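Local coordinates for protein ribonuclease H (Uncultured organism, PDB 4IBN) that probably cuts the RNA strand of RNA-DNA hybrids endonucleolytically, using magnesium and leaving 5'-phosphomonoester ends, through an atypical DEDN active-site motif, at residues A[93-96]-A[100-103]; A[44-47]-A[53-56]; A[80-85]-A[137-142]; A[155-160]-A[176-181]. All blocks are in the same frame, centred on the assembly; numbering follows the deposited sequence.

Contact 1: A[93-96]-A[100-103]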
loop_
_atom_site.group_PDB
_atom_site.type_symbol
_atom_site.label_atom_id
_atom_site.label_comp_id
_atom_site.label_asym_id
_atom_site.label_seq_id
_atom_site.Cartn_x
_atom_site.Cartn_y
_atom_site.Cartn_z
ATOM N N PHE A 93 0.878 -7.650 1.214
ATOM C CA PHE A 93 0.519 -6.366 0.646
ATOM C C PHE A 93 0.097 -6.576 -0.780
ATOM O O PHE A 93 0.857 -6.966 -1.563
ATOM C CB PHE A 93 1.725 -5.404 0.724
ATOM C CG PHE A 93 1.428 -3.950 0.394
ATOM C CD1 PHE A 93 1.356 -3.007 1.365
ATOM C CD2 PHE A 93 1.346 -3.527 -0.893
ATOM C CE1 PHE A 93 1.140 -1.734 1.077
ATOM C CE2 PHE A 93 1.135 -2.254 -1.171
ATOM C CZ PHE A 93 1.024 -1.358 -0.184
ATOM N N THR A 94 -1.172 -6.314 -1.037
ATOM C CA THR A 94 -1.733 -6.481 -2.342
ATOM C C THR A 94 -2.142 -5.157 -2.968
ATOM O O THR A 94 -2.837 -4.430 -2.410
ATOM C CB THR A 94 -2.994 -7.409 -2.302
ATOM O OG1 THR A 94 -2.655 -8.659 -1.731
ATOM C CG2 THR A 94 -3.515 -7.622 -3.670
ATOM N N THR A 95 -1.662 -4.918 -4.171
ATOM C CA THR A 95 -1.904 -3.672 -4.846
ATOM C C THR A 95 -2.104 -3.873 -6.317
ATOM O O THR A 95 -1.691 -4.834 -6.823
ATOM C CB THR A 95 -0.753 -2.719 -4.648
ATOM O OG1 THR A 95 -1.000 -1.529 -5.367
ATOM C CG2 THR A 95 0.508 -3.325 -5.080
ATOM N N ASP A 96 -2.791 -2.931 -6.950
ATOM C CA ASP A 96 -2.904 -2.853 -8.397
ATOM C C ASP A 96 -1.656 -2.304 -9.078
ATOM O O ASP A 96 -1.553 -2.331 -10.251
ATOM C CB ASP A 96 -4.102 -2.001 -8.826
ATOM C CG ASP A 96 -3.931 -0.538 -8.488
ATOM O OD1 ASP A 96 -3.329 -0.209 -7.484
ATOM O OD2 ASP A 96 -4.436 0.304 -9.198
ATOM N N ILE A 100 4.859 -0.730 -7.734
ATOM C CA ILE A 100 5.244 -1.107 -6.378
ATOM C C ILE A 100 5.728 -2.551 -6.269
ATOM O O ILE A 100 6.717 -2.797 -5.698
ATOM C CB ILE A 100 4.083 -0.945 -5.388
ATOM C CG1 ILE A 100 3.662 0.511 -5.280
ATOM C CG2 ILE A 100 4.426 -1.501 -4.050
ATOM C CD1 ILE A 100 4.732 1.437 -5.019
ATOM N N VAL A 101 4.984 -3.481 -6.836
ATOM C CA VAL A 101 5.348 -4.860 -6.681
ATOM C C VAL A 101 6.689 -5.210 -7.324
ATOM O O VAL A 101 7.495 -5.885 -6.750
ATOM C CB VAL A 101 4.258 -5.802 -7.260
ATOM C CG1 VAL A 101 4.655 -7.192 -7.167
ATOM C CG2 VAL A 101 3.005 -5.608 -6.567
ATOM N N ASP A 102 6.876 -4.803 -8.565
ATOM C CA ASP A 102 8.134 -5.018 -9.235
ATOM C C ASP A 102 9.265 -4.182 -8.613
ATOM O O ASP A 102 10.371 -4.586 -8.571
ATOM C CB ASP A 102 8.028 -4.787 -10.727
ATOM C CG ASP A 102 7.117 -5.755 -11.404
ATOM O OD1 ASP A 102 7.020 -6.879 -10.971
ATOM O OD2 ASP A 102 6.548 -5.360 -12.391
ATOM N N GLY A 103 8.956 -2.984 -8.187
ATOM C CA GLY A 103 9.974 -2.197 -7.537
ATOM C C GLY A 103 10.461 -2.794 -6.248
ATOM O O GLY A 103 11.612 -2.845 -6.018
#
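Thr95 presses its methyl group against Val101 where strand 90-95 passes under helix 98-113. From CB the side chain forks two ways. The CG2 branch takes the crowded position between the backbone N and the carbonyl carbon, and from there it reaches the helix: Thr95 CG2 lies 3.7 Å from Val101 CG2, and 4.3 Å from Ile100 CB. The Thr95 and Val101 side chains run past one another in opposite directions, so the contact is alongside rather than end-on. The other branch, OG1, stands anti to the backbone N (chi1 178°) and reaches forward along its own chain to hydrogen-bond the backbone N of Ser97. Thr95 thus gives its apolar branch to the helix and its polar one to the turn leading into it. That turn is the strand-to-helix junction of the RNase H fold, and it holds Asp96, which lies close to Asp22 and Glu23 in what is consistent with the acidic cluster of the DEDN motif. Two residues back along the strand, the Phe93 ring approaches the same helix obliquely and more loosely, with CE2 4.4 Å from Ile100 CG2. Ile100 and Phe93 both also pack on Val75 of helix 67-82, while the Phe93 ring meets Trp143 of the neighbouring strand 140-145.

Contact 2: A[44-47]-A[53-56]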
loop_
_atom_site.group_PDB
_atom_site.type_symbol
_atom_site.label_atom_id
_atom_site.label_comp_id
_atom_site.label_asym_id
_atom_site.label_seq_id
_atom_site.Cartn_x
_atom_site.Cartn_y
_atom_site.Cartn_z
ATOM N N TYR A 44 -7.231 -7.581 9.830
ATOM C CA TYR A 44 -6.595 -8.322 10.916
ATOM C C TYR A 44 -7.549 -9.339 11.542
ATOM O O TYR A 44 -8.652 -8.992 11.965
ATOM C CB TYR A 44 -6.074 -7.361 11.986
ATOM C CG TYR A 44 -5.538 -8.050 13.220
ATOM C CD1 TYR A 44 -4.266 -8.605 13.232
ATOM C CD2 TYR A 44 -6.306 -8.149 14.373
ATOM C CE1 TYR A 44 -3.771 -9.236 14.357
ATOM C CE2 TYR A 44 -5.821 -8.779 15.503
ATOM C CZ TYR A 44 -4.553 -9.321 15.489
ATOM O OH TYR A 44 -4.065 -9.949 16.612
ATOM N N ALA A 45 -7.114 -10.595 11.601
ATOM C CA ALA A 45 -7.882 -11.634 12.177
ATOM C C ALA A 45 -7.218 -12.080 13.444
ATOM O O ALA A 45 -6.089 -12.416 13.427
ATOM C CB ALA A 45 -7.988 -12.771 11.261
ATOM N N ARG A 46 -7.973 -12.105 14.523
ATOM C CA ARG A 46 -7.437 -12.440 15.830
ATOM C C ARG A 46 -6.963 -13.882 15.838
ATOM O O ARG A 46 -7.663 -14.757 15.457
ATOM C CB ARG A 46 -8.563 -12.224 16.826
ATOM C CG ARG A 46 -8.284 -12.349 18.255
ATOM C CD ARG A 46 -9.300 -11.500 18.972
ATOM N NE ARG A 46 -8.905 -10.134 18.819
ATOM C CZ ARG A 46 -9.625 -9.188 18.266
ATOM N NH1 ARG A 46 -10.834 -9.438 17.815
ATOM N NH2 ARG A 46 -9.107 -7.994 18.149
ATOM N N PRO A 47 -5.757 -14.110 16.288
ATOM C CA PRO A 47 -5.287 -15.470 16.354
ATOM C C PRO A 47 -6.133 -16.244 17.355
ATOM O O PRO A 47 -6.342 -15.762 18.407
ATOM C CB PRO A 47 -3.879 -15.311 16.917
ATOM C CG PRO A 47 -3.564 -14.017 16.867
ATOM C CD PRO A 47 -4.725 -13.171 16.689
ATOM N N ILE A 53 -13.194 -10.534 10.725
ATOM C CA ILE A 53 -12.140 -9.669 10.287
ATOM C C ILE A 53 -12.346 -8.283 10.855
ATOM O O ILE A 53 -13.390 -7.744 10.759
ATOM C CB ILE A 53 -12.096 -9.596 8.752
ATOM C CG1 ILE A 53 -11.988 -10.968 8.130
ATOM C CG2 ILE A 53 -10.918 -8.820 8.284
ATOM C CD1 ILE A 53 -10.812 -11.746 8.589
ATOM N N VAL A 54 -11.299 -7.760 11.448
ATOM C CA VAL A 54 -11.231 -6.418 11.945
ATOM C C VAL A 54 -10.495 -5.583 10.881
ATOM O O VAL A 54 -9.468 -5.969 10.394
ATOM C CB VAL A 54 -10.450 -6.377 13.223
ATOM C CG1 VAL A 54 -10.171 -5.005 13.629
ATOM C CG2 VAL A 54 -11.174 -7.121 14.313
ATOM N N ARG A 55 -11.113 -4.470 10.503
ATOM C CA ARG A 55 -10.640 -3.671 9.427
ATOM C C ARG A 55 -10.357 -2.262 9.850
ATOM O O ARG A 55 -11.083 -1.691 10.579
ATOM C CB ARG A 55 -11.630 -3.722 8.268
ATOM C CG ARG A 55 -11.734 -5.093 7.608
ATOM C CD ARG A 55 -12.656 -5.160 6.470
ATOM N NE ARG A 55 -12.578 -6.411 5.747
ATOM C CZ ARG A 55 -13.448 -7.390 5.833
ATOM N NH1 ARG A 55 -14.465 -7.290 6.618
ATOM N NH2 ARG A 55 -13.293 -8.460 5.132
ATOM N N ARG A 56 -9.253 -1.742 9.355
ATOM C CA ARG A 56 -8.892 -0.353 9.517
ATOM C C ARG A 56 -8.457 0.268 8.168
ATOM O O ARG A 56 -7.955 -0.395 7.333
ATOM C CB ARG A 56 -7.768 -0.194 10.520
ATOM C CG ARG A 56 -8.033 -0.753 11.857
ATOM C CD ARG A 56 -8.854 0.146 12.648
ATOM N NE ARG A 56 -8.993 -0.337 14.000
ATOM C CZ ARG A 56 -9.983 -1.103 14.395
ATOM N NH1 ARG A 56 -10.953 -1.414 13.568
ATOM N NH2 ARG A 56 -10.038 -1.504 15.637
#
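The guanidinium of Arg46 comes back obliquely to Val54, with its NH1 4.2 Å from Val54 CG2. A second guanidinium, that of Arg55, has one face over the residue two places before it in the same strand: Ile53 CG2 sits centrally above that guanidinium, 3.7 Å from its plane. The nitrogens of Arg55 are gripped by two acids, NE by Glu43 and NH1 by Glu181, which hold the group flat against that methyl. Arg56 turns its guanidinium onto the backbone, and its NH1 donates to Arg55 O at 3.0 Å, coming from well above the carbonyl plane.

Between the strands, Tyr44 and Val54 form an antiparallel hydrogen-bonded pair. Tyr44 N gives to Val54 O at 2.8 Å with an N-H...O angle of 148°, and Val54 N returns the bond to Tyr44 O at 3.0 Å, straighter at 163°. Val54 CB lies only 3.4 Å from Tyr44 O, tucked against the carbonyl that its own backbone N grips. On the face that bears Ala45 and Ile53, Ala45 CB touches Ile53 CD1 at 4.0 Å; CG1 of Ile53 stands beside the backbone N (chi1 -55°), carrying CD1 across to the methyl, and Phe199 packs on both residues. This is the loop end of the hairpin of strands 34-45 and 53-62, part of the antiparallel half of the RNase H sheet.

Contact 3: A[80-85]-A[137-142]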
loop_
_atom_site.group_PDB
_atom_site.type_symbol
_atom_site.label_atom_id
_atom_site.label_comp_id
_atom_site.label_asym_id
_atom_site.label_seq_id
_atom_site.Cartn_x
_atom_site.Cartn_y
_atom_site.Cartn_z
ATOM N N ARG A 80 4.100 2.927 7.915
ATOM C CA ARG A 80 4.259 3.827 9.030
ATOM C C ARG A 80 3.180 3.641 10.102
ATOM O O ARG A 80 3.452 3.635 11.250
ATOM C CB ARG A 80 4.308 5.286 8.571
ATOM C CG ARG A 80 5.660 5.714 8.105
ATOM C CD ARG A 80 5.681 7.135 7.565
ATOM N NE ARG A 80 6.940 7.433 6.932
ATOM C CZ ARG A 80 7.170 8.511 6.233
ATOM N NH1 ARG A 80 6.219 9.379 6.075
ATOM N NH2 ARG A 80 8.349 8.686 5.686
ATOM N N ALA A 81 1.949 3.485 9.687
ATOM C CA ALA A 81 0.903 3.291 10.641
ATOM C C ALA A 81 1.073 2.021 11.444
ATOM O O ALA A 81 0.957 2.031 12.634
ATOM C CB ALA A 81 -0.341 3.269 9.990
ATOM N N ILE A 82 1.349 0.926 10.791
ATOM C CA ILE A 82 1.529 -0.301 11.553
ATOM C C ILE A 82 2.802 -0.347 12.364
ATOM O O ILE A 82 2.904 -1.077 13.300
ATOM C CB ILE A 82 1.340 -1.569 10.740
ATOM C CG1 ILE A 82 2.516 -1.786 9.871
ATOM C CG2 ILE A 82 0.074 -1.507 9.941
ATOM C CD1 ILE A 82 2.472 -3.035 9.174
ATOM N N GLY A 83 3.769 0.451 11.972
ATOM C CA GLY A 83 5.031 0.518 12.667
ATOM C C GLY A 83 4.952 1.075 14.065
ATOM O O GLY A 83 5.861 0.942 14.844
ATOM N N HIS A 84 3.864 1.710 14.371
ATOM C CA HIS A 84 3.737 2.426 15.610
ATOM C C HIS A 84 3.192 1.609 16.748
ATOM O O HIS A 84 2.815 2.141 17.745
ATOM C CB HIS A 84 2.858 3.648 15.433
ATOM C CG HIS A 84 3.613 4.926 15.274
ATOM N ND1 HIS A 84 3.623 5.640 14.104
ATOM C CD2 HIS A 84 4.375 5.626 16.143
ATOM C CE1 HIS A 84 4.347 6.733 14.263
ATOM N NE2 HIS A 84 4.825 6.740 15.488
ATOM N N LYS A 85 3.126 0.305 16.583
ATOM C CA LYS A 85 2.574 -0.596 17.581
ATOM C C LYS A 85 3.557 -1.461 18.344
ATOM O O LYS A 85 3.189 -2.457 18.885
ATOM C CB LYS A 85 1.484 -1.493 16.995
ATOM C CG LYS A 85 0.651 -0.868 15.971
ATOM C CD LYS A 85 -0.670 -0.343 16.474
ATOM C CE LYS A 85 -1.056 -0.842 17.879
ATOM N NZ LYS A 85 -2.296 -0.163 18.322
ATOM N N ASN A 137 11.111 -1.299 6.402
ATOM C CA ASN A 137 11.990 -1.625 7.494
ATOM C C ASN A 137 12.310 -3.106 7.675
ATOM O O ASN A 137 12.756 -3.740 6.819
ATOM C CB ASN A 137 11.477 -1.034 8.780
ATOM C CG ASN A 137 10.646 -1.940 9.493
ATOM O OD1 ASN A 137 10.989 -2.422 10.574
ATOM N ND2 ASN A 137 9.643 -2.417 8.788
ATOM N N GLY A 138 11.989 -3.496 8.895
ATOM C CA GLY A 138 12.111 -4.830 9.410
ATOM C C GLY A 138 10.858 -5.678 9.319
ATOM O O GLY A 138 10.841 -6.729 9.805
ATOM N N HIS A 139 9.796 -5.144 8.741
ATOM C CA HIS A 139 8.602 -5.898 8.560
ATOM C C HIS A 139 8.850 -6.899 7.470
ATOM O O HIS A 139 9.578 -6.635 6.586
ATOM C CB HIS A 139 7.440 -5.003 8.168
ATOM C CG HIS A 139 7.192 -3.897 9.128
ATOM N ND1 HIS A 139 6.711 -4.105 10.392
ATOM C CD2 HIS A 139 7.364 -2.569 9.017
ATOM C CE1 HIS A 139 6.613 -2.954 11.017
ATOM N NE2 HIS A 139 6.998 -2.006 10.204
ATOM N N ALA A 140 8.204 -8.043 7.538
ATOM C CA ALA A 140 8.339 -9.028 6.503
ATOM C C ALA A 140 7.117 -8.966 5.602
ATOM O O ALA A 140 6.036 -9.019 6.082
ATOM C CB ALA A 140 8.475 -10.363 7.099
ATOM N N VAL A 141 7.352 -8.821 4.302
ATOM C CA VAL A 141 6.311 -8.513 3.357
ATOM C C VAL A 141 6.269 -9.455 2.177
ATOM O O VAL A 141 7.260 -9.768 1.630
ATOM C CB VAL A 141 6.422 -7.084 2.855
ATOM C CG1 VAL A 141 5.172 -6.691 2.074
ATOM C CG2 VAL A 141 6.623 -6.128 3.989
ATOM N N GLU A 142 5.070 -9.912 1.857
ATOM C CA GLU A 142 4.838 -10.630 0.640
ATOM C C GLU A 142 4.111 -9.665 -0.246
ATOM O O GLU A 142 3.081 -9.229 0.093
ATOM C CB GLU A 142 3.985 -11.879 0.863
ATOM C CG GLU A 142 3.554 -12.530 -0.418
ATOM C CD GLU A 142 2.783 -13.815 -0.275
ATOM O OE1 GLU A 142 2.650 -14.331 0.807
ATOM O OE2 GLU A 142 2.336 -14.300 -1.298
#
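His139 sets the edge of its imidazole against Gly83, near the C-terminal part of helix 67-82 and beside the start of strand 140-145, an outermost strand of the RNase H sheet. The contact is small, and apolar touching carries it. Ile82 meets the ring obliquely, its CG1 4.4 Å from His139 CE1; CG1 is placed between the backbone N and the carbonyl carbon (chi1 75°), and the side chain also packs on Phe89 in the loop and on Val91 of strand 90-95.

The polar bonds run within one segment or to residues outside the two. His139 ND1 is hydrogen-bonded to the backbone N of Phe89, which fixes the rotation of the ring and leaves the CE1-NE2 edge turned to Gly83. The backbone bonds there are weak: Gly83 N reaches Arg80 O, and His84 N reaches Ala81 O, while His84 ND1 makes another weak bond to the same Arg80 O at 3.5 Å. Arg80 itself points away from the strand and forms a salt bridge with Glu131 of helix 126-136.

The CA of Gly83 lies near the ring plane, 4.0 Å from His139 NE2 and 4.2 Å from His139 CE1.

Contact 4: A[155-160]-A[176-181]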
loop_
_atom_site.group_PDB
_atom_site.type_symbol
_atom_site.label_atom_id
_atom_site.label_comp_id
_atom_site.label_asym_id
_atom_site.label_seq_id
_atom_site.Cartn_x
_atom_site.Cartn_y
_atom_site.Cartn_z
ATOM N N ASN A 155 -9.622 -4.535 -3.079
ATOM C CA ASN A 155 -8.922 -3.628 -3.957
ATOM C C ASN A 155 -9.824 -2.507 -4.421
ATOM O O ASN A 155 -9.416 -1.417 -4.460
ATOM C CB ASN A 155 -8.338 -4.331 -5.155
ATOM C CG ASN A 155 -7.865 -3.369 -6.217
ATOM O OD1 ASN A 155 -6.783 -2.879 -6.132
ATOM N ND2 ASN A 155 -8.689 -3.117 -7.197
ATOM N N GLU A 156 -11.045 -2.834 -4.765
ATOM C CA GLU A 156 -11.996 -1.836 -5.173
ATOM C C GLU A 156 -12.357 -0.896 -4.059
ATOM O O GLU A 156 -12.633 0.214 -4.324
ATOM C CB GLU A 156 -13.209 -2.401 -5.928
ATOM C CG GLU A 156 -12.846 -3.269 -7.111
ATOM C CD GLU A 156 -13.686 -3.056 -8.375
ATOM O OE1 GLU A 156 -14.325 -2.028 -8.482
ATOM O OE2 GLU A 156 -13.761 -3.938 -9.230
ATOM N N TYR A 157 -12.398 -1.388 -2.833
ATOM C CA TYR A 157 -12.633 -0.502 -1.708
ATOM C C TYR A 157 -11.480 0.477 -1.562
ATOM O O TYR A 157 -11.646 1.634 -1.338
ATOM C CB TYR A 157 -12.865 -1.260 -0.400
ATOM C CG TYR A 157 -13.072 -0.335 0.763
ATOM C CD1 TYR A 157 -12.148 -0.202 1.752
ATOM C CD2 TYR A 157 -14.177 0.450 0.830
ATOM C CE1 TYR A 157 -12.319 0.675 2.770
ATOM C CE2 TYR A 157 -14.361 1.316 1.831
ATOM C CZ TYR A 157 -13.441 1.433 2.815
ATOM O OH TYR A 157 -13.604 2.283 3.843
ATOM N N ALA A 158 -10.282 -0.057 -1.701
ATOM C CA ALA A 158 -9.111 0.773 -1.527
ATOM C C ALA A 158 -9.101 1.864 -2.561
ATOM O O ALA A 158 -8.703 2.931 -2.287
ATOM C CB ALA A 158 -7.841 -0.036 -1.605
ATOM N N ASN A 159 -9.528 1.533 -3.753
ATOM C CA ASN A 159 -9.632 2.544 -4.790
ATOM C C ASN A 159 -10.653 3.595 -4.426
ATOM O O ASN A 159 -10.461 4.772 -4.617
ATOM C CB ASN A 159 -9.997 1.930 -6.135
ATOM C CG ASN A 159 -10.063 2.941 -7.243
ATOM O OD1 ASN A 159 -9.082 3.392 -7.707
ATOM N ND2 ASN A 159 -11.217 3.245 -7.661
ATOM N N HIS A 160 -11.742 3.123 -3.856
ATOM C CA HIS A 160 -12.764 4.040 -3.419
ATOM C C HIS A 160 -12.170 4.985 -2.380
ATOM O O HIS A 160 -12.480 6.130 -2.355
ATOM C CB HIS A 160 -13.931 3.286 -2.804
ATOM C CG HIS A 160 -14.690 4.059 -1.790
ATOM N ND1 HIS A 160 -15.696 4.918 -2.125
ATOM C CD2 HIS A 160 -14.616 4.079 -0.452
ATOM C CE1 HIS A 160 -16.180 5.464 -1.038
ATOM N NE2 HIS A 160 -15.556 4.954 -0.007
ATOM N N VAL A 176 -7.695 4.294 11.113
ATOM C CA VAL A 176 -8.965 4.631 11.666
ATOM C C VAL A 176 -9.988 3.535 11.384
ATOM O O VAL A 176 -9.765 2.700 10.561
ATOM C CB VAL A 176 -9.454 5.980 11.163
ATOM C CG1 VAL A 176 -8.472 6.968 11.415
ATOM C CG2 VAL A 176 -9.743 5.937 9.735
ATOM N N ASP A 177 -11.118 3.552 12.053
ATOM C CA ASP A 177 -12.043 2.480 11.903
ATOM C C ASP A 177 -12.471 2.430 10.435
ATOM O O ASP A 177 -12.562 3.417 9.829
ATOM C CB ASP A 177 -13.218 2.668 12.840
ATOM C CG ASP A 177 -14.173 1.508 12.829
ATOM O OD1 ASP A 177 -13.770 0.390 12.579
ATOM O OD2 ASP A 177 -15.373 1.708 13.073
ATOM N N SER A 178 -12.668 1.249 9.888
ATOM C CA SER A 178 -12.928 1.102 8.481
ATOM C C SER A 178 -14.338 1.326 8.017
ATOM O O SER A 178 -15.254 0.986 8.659
ATOM C CB SER A 178 -12.456 -0.248 7.966
ATOM O OG SER A 178 -12.592 -0.360 6.601
ATOM N N GLY A 179 -14.451 1.814 6.820
ATOM C CA GLY A 179 -15.730 1.944 6.177
ATOM C C GLY A 179 -16.093 0.762 5.294
ATOM O O GLY A 179 -17.064 0.785 4.627
ATOM N N TYR A 180 -15.285 -0.274 5.321
ATOM C CA TYR A 180 -15.456 -1.327 4.360
ATOM C C TYR A 180 -16.836 -1.958 4.430
ATOM O O TYR A 180 -17.442 -2.193 3.466
ATOM C CB TYR A 180 -14.423 -2.470 4.537
ATOM C CG TYR A 180 -14.724 -3.603 3.583
ATOM C CD1 TYR A 180 -14.300 -3.556 2.291
ATOM C CD2 TYR A 180 -15.482 -4.665 3.950
ATOM C CE1 TYR A 180 -14.613 -4.505 1.410
ATOM C CE2 TYR A 180 -15.790 -5.628 3.076
ATOM C CZ TYR A 180 -15.356 -5.545 1.806
ATOM O OH TYR A 180 -15.676 -6.454 0.910
ATOM N N GLU A 181 -17.305 -2.242 5.616
ATOM C CA GLU A 181 -18.539 -2.965 5.719
ATOM C C GLU A 181 -19.727 -2.186 5.194
ATOM O O GLU A 181 -20.593 -2.726 4.628
ATOM C CB GLU A 181 -18.739 -3.427 7.152
ATOM C CG GLU A 181 -17.820 -4.592 7.499
ATOM C CD GLU A 181 -16.391 -4.170 7.890
ATOM O OE1 GLU A 181 -16.111 -2.976 7.983
ATOM O OE2 GLU A 181 -15.581 -5.060 8.144
#
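Tyr157 and Tyr180 form a T-shaped pair, the edge of Tyr180 turned to the face of Tyr157, with ring centroids 5.5 Å apart and planes at 84°. This is the tight part. Tyr180 CD1 lies 3.8 Å from Tyr157 CG, and Tyr180 CA makes a CH-pi contact over the same Tyr157 ring, 3.9 Å from its centroid. The phenol of Tyr157, with CG anti to the backbone N (chi1 179°), reaches from helix 153-168 to the start of helix 180-184, where Gly179, at the N-cap position, lets Tyr157 OH come within 3.2 Å of Gly179 CA. Beside it Ser178 OG accepts from Tyr180 N at 3.0 Å, an ST turn.

Toward the surface the fit slackens: Ser178 OG stays 4.0 Å from Tyr157 OH, and Asp177 and Glu181 look outward to Arg56 and Arg55, weakly in the first case.

With a leucine in place of Tyr157, Tyr180 would probably lose the ring face it abuts and Asp57 one of its hydrogen-bond partners. Asp57 ties the two segments to strand 53-62: its OD2 bonds both Tyr157 OH and Gly179 N, its OD1 Ser178 OG, a set of bonds likely to favour the ionised carboxylate.

All four contacts reach one sheet. Contact 1 is nested inside the chain loop closed by contact 3, and the strands of the two, 90-95 and 140-145, are neighbours: Phe93 N lies 2.9 Å from Glu142 O, a probable hydrogen bond, and Phe93 CB packs 3.9 Å from Val141 CG1. Across the sheet, contacts 2 and 4 meet through strands 53-62 and 176-177, with a salt bridge of 2.9 Å between Arg55 NH1 and Glu181 OE2. Contacts 1 and 4 flank the probable DEDN site: Asp96 follows the strand of contact 1, Asn159 lies on the helix of contact 4, and Asp96 CB touches Asn155 OD1 at 3.9 Å. The centres of contacts 1 and 2 stand about 22 Å apart.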